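Local coordinates for protein tRNA (guanine(6)-N2)-methyltransferase (Thermus thermophilus, PDB 3TMA) that methylates the N2 of guanosine at position 6 of tRNA(Phe), with S-adenosyl-L-methionine as methyl donor, at residues R177-A181 and S214-E220; L241-R245 and R257-A261. All coordinates share one frame; numbering follows the deposited sequence.

Contact 1. Residues R177-A181 and S214-E220; sequences RFPKA and SGTIALE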
loop_
_atom_site.group_PDB
_atom_site.type_symbol
_atom_site.label_atom_id
_atom_site.label_comp_id
_atom_site.label_asym_id
_atom_site.label_seq_id
_atom_site.Cartn_x
_atom_site.Cartn_y
_atom_site.Cartn_z
ATOM N N ARG A 177 -9.895 -0.238 -2.506
ATOM C CA ARG A 177 -10.447 0.019 -3.837
ATOM C C ARG A 177 -10.471 -1.255 -4.690
ATOM O O ARG A 177 -9.703 -2.216 -4.429
ATOM C CB ARG A 177 -9.716 1.180 -4.521
ATOM C CG ARG A 177 -8.177 1.070 -4.545
ATOM C CD ARG A 177 -7.591 2.277 -5.252
ATOM N NE ARG A 177 -6.130 2.175 -5.377
ATOM C CZ ARG A 177 -5.263 2.463 -4.406
ATOM N NH1 ARG A 177 -5.699 2.835 -3.208
ATOM N NH2 ARG A 177 -3.949 2.350 -4.618
ATOM N N PHE A 178 -11.354 -1.271 -5.689
ATOM C CA PHE A 178 -11.508 -2.403 -6.602
ATOM C C PHE A 178 -11.834 -3.728 -5.883
ATOM O O PHE A 178 -11.157 -4.729 -6.131
ATOM C CB PHE A 178 -10.262 -2.553 -7.511
ATOM C CG PHE A 178 -9.826 -1.262 -8.140
ATOM C CD1 PHE A 178 -10.763 -0.452 -8.767
ATOM C CD2 PHE A 178 -8.507 -0.819 -8.044
ATOM C CE1 PHE A 178 -10.390 0.787 -9.313
ATOM C CE2 PHE A 178 -8.104 0.402 -8.624
ATOM C CZ PHE A 178 -9.047 1.205 -9.255
ATOM N N PRO A 179 -12.879 -3.744 -5.013
ATOM C CA PRO A 179 -13.180 -4.913 -4.198
ATOM C C PRO A 179 -13.610 -6.125 -5.053
ATOM O O PRO A 179 -13.355 -7.259 -4.668
ATOM C CB PRO A 179 -14.331 -4.438 -3.285
ATOM C CG PRO A 179 -15.025 -3.353 -4.084
ATOM C CD PRO A 179 -13.835 -2.652 -4.777
ATOM N N LYS A 180 -14.193 -5.893 -6.223
ATOM C CA LYS A 180 -14.529 -7.005 -7.112
ATOM C C LYS A 180 -13.286 -7.802 -7.552
ATOM O O LYS A 180 -13.363 -8.995 -7.802
ATOM C CB LYS A 180 -15.325 -6.529 -8.332
ATOM C CG LYS A 180 -16.855 -6.529 -8.163
ATOM C CD LYS A 180 -17.554 -5.809 -9.334
ATOM C CE LYS A 180 -18.663 -4.865 -8.845
ATOM N NZ LYS A 180 -19.951 -5.555 -8.490
ATOM N N ALA A 181 -12.133 -7.151 -7.625
ATOM C CA ALA A 181 -10.901 -7.876 -7.918
ATOM C C ALA A 181 -10.194 -8.436 -6.664
ATOM O O ALA A 181 -9.181 -9.108 -6.787
ATOM C CB ALA A 181 -9.962 -7.018 -8.728
ATOM N N SER A 214 -7.495 -11.692 -10.858
ATOM C CA SER A 214 -8.761 -10.966 -10.918
ATOM C C SER A 214 -8.609 -9.465 -11.239
ATOM O O SER A 214 -9.582 -8.720 -11.210
ATOM C CB SER A 214 -9.552 -11.181 -9.621
ATOM O OG SER A 214 -8.684 -10.968 -8.525
ATOM N N GLY A 215 -7.407 -9.037 -11.620
ATOM C CA GLY A 215 -7.259 -7.831 -12.409
ATOM C C GLY A 215 -6.604 -6.666 -11.669
ATOM O O GLY A 215 -6.474 -5.603 -12.245
ATOM N N THR A 216 -6.180 -6.850 -10.419
ATOM C CA THR A 216 -5.744 -5.710 -9.579
ATOM C C THR A 216 -4.688 -4.789 -10.178
ATOM O O THR A 216 -4.864 -3.544 -10.177
ATOM C CB THR A 216 -5.266 -6.161 -8.198
ATOM O OG1 THR A 216 -6.326 -6.879 -7.546
ATOM C CG2 THR A 216 -4.872 -4.936 -7.340
ATOM N N ILE A 217 -3.630 -5.375 -10.751
ATOM C CA ILE A 217 -2.567 -4.556 -11.344
ATOM C C ILE A 217 -3.051 -3.784 -12.592
ATOM O O ILE A 217 -2.781 -2.574 -12.718
ATOM C CB ILE A 217 -1.338 -5.392 -11.700
ATOM C CG1 ILE A 217 -0.606 -5.805 -10.422
ATOM C CG2 ILE A 217 -0.370 -4.588 -12.539
ATOM C CD1 ILE A 217 0.404 -6.974 -10.668
ATOM N N ALA A 218 -3.815 -4.458 -13.462
ATOM C CA ALA A 218 -4.386 -3.792 -14.644
ATOM C C ALA A 218 -5.317 -2.627 -14.283
ATOM O O ALA A 218 -5.282 -1.577 -14.942
ATOM C CB ALA A 218 -5.145 -4.815 -15.573
ATOM N N LEU A 219 -6.159 -2.816 -13.261
ATOM C CA LEU A 219 -7.123 -1.798 -12.893
ATOM C C LEU A 219 -6.368 -0.629 -12.287
ATOM O O LEU A 219 -6.733 0.520 -12.538
ATOM C CB LEU A 219 -8.138 -2.367 -11.850
ATOM C CG LEU A 219 -8.983 -3.565 -12.350
ATOM C CD1 LEU A 219 -9.680 -4.304 -11.180
ATOM C CD2 LEU A 219 -10.025 -3.088 -13.352
ATOM N N GLU A 220 -5.391 -0.905 -11.394
ATOM C CA GLU A 220 -4.578 0.179 -10.820
ATOM C C GLU A 220 -3.871 1.014 -11.900
ATOM O O GLU A 220 -3.876 2.287 -11.866
ATOM C CB GLU A 220 -3.583 -0.348 -9.785
ATOM C CG GLU A 220 -2.814 0.784 -9.035
ATOM C CD GLU A 220 -3.698 1.617 -8.040
ATOM O OE1 GLU A 220 -4.852 1.241 -7.743
ATOM O OE2 GLU A 220 -3.228 2.665 -7.570
HETATM O O HOH W 1 -8.174 -5.632 -5.217
#
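Phe178 and Ala181 pack on the start of helix 216-225, where the loop after strand 207-209, the glycine-containing cofactor loop of class I Rossmann-fold methyltransferases, enters the helix with Gly215 as N-cap; by similarity Ser214, Gly215 and Thr216 bind S-adenosyl-L-methionine. The tight part has an apolar centre between two polar grips. Leu219 CB sits over the centre of the Phe178 ring in a CH-pi contact, 4.1 Å from the centroid, and Leu219 CD1 reaches Ala181 CB at 3.7 Å. Glu220 OE1 lies at the edge of the same ring. A bend at chi2 (70°) brings this carboxylate to Arg177, which grips it side-on: NE meets OE1 of Glu220 at 2.8 Å on the syn side, nearly straight at 172°, while NH2 approaches OE2 of Glu220 at 3.1 Å from above the carboxylate plane. Arg71 on OE1 and Gln193 on OE2 probably help to hold its rotation. The loose, solvent side is limited to Pro179 and Lys180 of the 3-10 turn, whereas Ala181 turns inward. A water joins Phe178 O to Thr216 OG1, 3.2 Å from each. At the loop itself, Ser214 OG donates to Ala181 O at 2.6 Å, tilted 32° from the carbonyl plane.

Contact 2. Residues L241-R245 and R257-A261; sequences LGLAR and RFLRA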
loop_
_atom_site.group_PDB
_atom_site.type_symbol
_atom_site.label_atom_id
_atom_site.label_comp_id
_atom_site.label_asym_id
_atom_site.label_seq_id
_atom_site.Cartn_x
_atom_site.Cartn_y
_atom_site.Cartn_z
ATOM N N LEU A 241 -10.675 -14.006 -15.148
ATOM C CA LEU A 241 -10.829 -12.990 -16.182
ATOM C C LEU A 241 -12.256 -12.411 -16.221
ATOM O O LEU A 241 -12.428 -11.237 -16.501
ATOM C CB LEU A 241 -10.480 -13.533 -17.570
ATOM C CG LEU A 241 -9.010 -13.873 -17.849
ATOM C CD1 LEU A 241 -8.855 -14.308 -19.273
ATOM C CD2 LEU A 241 -8.084 -12.709 -17.549
ATOM N N GLY A 242 -13.258 -13.245 -15.960
ATOM C CA GLY A 242 -14.651 -12.801 -15.881
ATOM C C GLY A 242 -14.822 -11.760 -14.786
ATOM O O GLY A 242 -15.424 -10.723 -15.017
ATOM N N LEU A 243 -14.233 -12.019 -13.619
ATOM C CA LEU A 243 -14.259 -11.092 -12.499
ATOM C C LEU A 243 -13.529 -9.807 -12.850
ATOM O O LEU A 243 -14.024 -8.732 -12.566
ATOM C CB LEU A 243 -13.613 -11.702 -11.237
ATOM C CG LEU A 243 -14.378 -12.747 -10.398
ATOM C CD1 LEU A 243 -13.800 -12.824 -8.956
ATOM C CD2 LEU A 243 -15.883 -12.510 -10.342
ATOM N N ALA A 244 -12.351 -9.922 -13.452
ATOM C CA ALA A 244 -11.575 -8.746 -13.811
ATOM C C ALA A 244 -12.363 -7.825 -14.743
ATOM O O ALA A 244 -12.333 -6.594 -14.589
ATOM C CB ALA A 244 -10.247 -9.164 -14.462
ATOM N N ARG A 245 -12.991 -8.410 -15.764
ATOM C CA ARG A 245 -13.842 -7.624 -16.691
ATOM C C ARG A 245 -14.991 -6.916 -15.992
ATOM O O ARG A 245 -15.313 -5.737 -16.309
ATOM C CB ARG A 245 -14.373 -8.502 -17.843
ATOM C CG ARG A 245 -13.281 -8.849 -18.875
ATOM C CD ARG A 245 -13.808 -9.678 -20.090
ATOM N NE ARG A 245 -12.692 -10.288 -20.834
ATOM C CZ ARG A 245 -12.367 -11.593 -20.801
ATOM N NH1 ARG A 245 -13.118 -12.472 -20.134
ATOM N NH2 ARG A 245 -11.284 -12.032 -21.448
ATOM N N ARG A 257 -7.570 -4.533 -22.200
ATOM C CA ARG A 257 -7.740 -5.714 -23.038
ATOM C C ARG A 257 -7.354 -6.897 -22.200
ATOM O O ARG A 257 -6.140 -7.159 -22.018
ATOM C CB ARG A 257 -6.830 -5.620 -24.265
ATOM C CG ARG A 257 -6.844 -6.876 -25.205
ATOM C CD ARG A 257 -6.178 -6.563 -26.591
ATOM N NE ARG A 257 -5.896 -7.766 -27.388
ATOM C CZ ARG A 257 -6.814 -8.358 -28.160
ATOM N NH1 ARG A 257 -8.059 -7.885 -28.205
ATOM N NH2 ARG A 257 -6.507 -9.444 -28.855
ATOM N N PHE A 258 -8.355 -7.597 -21.658
ATOM C CA PHE A 258 -8.108 -8.837 -20.898
ATOM C C PHE A 258 -8.156 -10.034 -21.856
ATOM O O PHE A 258 -9.128 -10.219 -22.582
ATOM C CB PHE A 258 -9.159 -9.083 -19.804
ATOM C CG PHE A 258 -9.100 -8.093 -18.643
ATOM C CD1 PHE A 258 -8.185 -8.262 -17.619
ATOM C CD2 PHE A 258 -9.983 -7.026 -18.587
ATOM C CE1 PHE A 258 -8.125 -7.370 -16.530
ATOM C CE2 PHE A 258 -9.933 -6.103 -17.521
ATOM C CZ PHE A 258 -9.002 -6.265 -16.503
ATOM N N LEU A 259 -7.179 -10.916 -21.751
ATOM C CA LEU A 259 -7.057 -12.001 -22.715
ATOM C C LEU A 259 -6.636 -13.276 -21.999
ATOM O O LEU A 259 -5.831 -13.237 -21.063
ATOM C CB LEU A 259 -5.986 -11.590 -23.727
ATOM C CG LEU A 259 -6.033 -11.841 -25.223
ATOM C CD1 LEU A 259 -7.373 -11.397 -25.915
ATOM C CD2 LEU A 259 -4.798 -11.168 -25.852
ATOM N N ARG A 260 -7.198 -14.415 -22.405
ATOM C CA ARG A 260 -6.715 -15.689 -21.910
ATOM C C ARG A 260 -5.347 -15.928 -22.550
ATOM O O ARG A 260 -5.226 -15.918 -23.767
ATOM C CB ARG A 260 -7.692 -16.821 -22.258
ATOM C CG ARG A 260 -7.198 -18.196 -21.768
ATOM C CD ARG A 260 -7.908 -19.372 -22.496
ATOM N NE ARG A 260 -7.043 -20.558 -22.618
ATOM C CZ ARG A 260 -6.877 -21.481 -21.666
ATOM N NH1 ARG A 260 -6.069 -22.512 -21.875
ATOM N NH2 ARG A 260 -7.508 -21.375 -20.502
ATOM N N ALA A 261 -4.314 -16.103 -21.731
ATOM C CA ALA A 261 -2.939 -16.011 -22.226
ATOM C C ALA A 261 -1.991 -16.767 -21.296
ATOM O O ALA A 261 -2.062 -16.628 -20.064
ATOM C CB ALA A 261 -2.519 -14.576 -22.315
HETATM O O HOH W 2 -11.366 -7.654 -22.360
#
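Phe258 and Arg245 meet because both turn CG beside their own backbone N, anti to the carbonyl carbon (chi1 -69° and -73°): the ring is carried toward helix 238-250, and the arginine chain, extended from CG to NE, runs back along the ring toward the strand. The two side chains run alongside one another in opposite senses, with the guanidinium almost perpendicular to the ring and Arg245 CG 3.8 Å from Phe258 CD2. Ala244 CB lies over the ring face but offset toward its rim, 3.5 Å from Phe258 CE1, which makes a CH-pi contact. Farther along the strand, Leu241 CD1 packs against the backbone, 3.5 Å from Arg260 N.

The polar end of Arg245 finds the strand backbone. NH2 donates to Phe258 O at 3.0 Å with an N-H...O angle of 163°. The oxygen lies in the guanidinium plane, whereas the donor stands above the carbonyl plane. A water accepts a bond from Phe258 N at 3.1 Å and a weak one from Arg245 NE. Phe258, Ala244 and Leu241 are buried, while Arg245, itself exposed, lies alongside the ring.

Next to 257-260 in the sheet, Ala233 of strand 231-235 touches Phe258, and Arg257 and Leu259 pair with that strand through backbone bonds. The local axes of 241-245 and 257-260 come within 9.2 Å and run nearly antiparallel, as expected within the beta-alpha-beta crossover formed by strand 231-235, helix 238-250 and edge strand 257-260 of the Rossmann-fold sheet.

Contacts 1 and 2 follow one another along the chain, with centres 11 Å apart, and they meet directly in the methyltransferase domain. Ala244 joins them: its CB lies 3.3 Å from Ser214 O and 3.9 Å from Gly215 CA, so the helix of contact 2 backs the loop expected to bind S-adenosyl-L-methionine. Ala218 CB of contact 1 also packs 4.0 Å from Phe258 CE1. Other probable cofactor residues lie near each contact: the side chain of Thr216 is about 7 Å from that of Asn279, and the segment 257-261 leads directly into Asp262. Contact 1 thus contains part of the probable cofactor site, while contact 2 packs behind it.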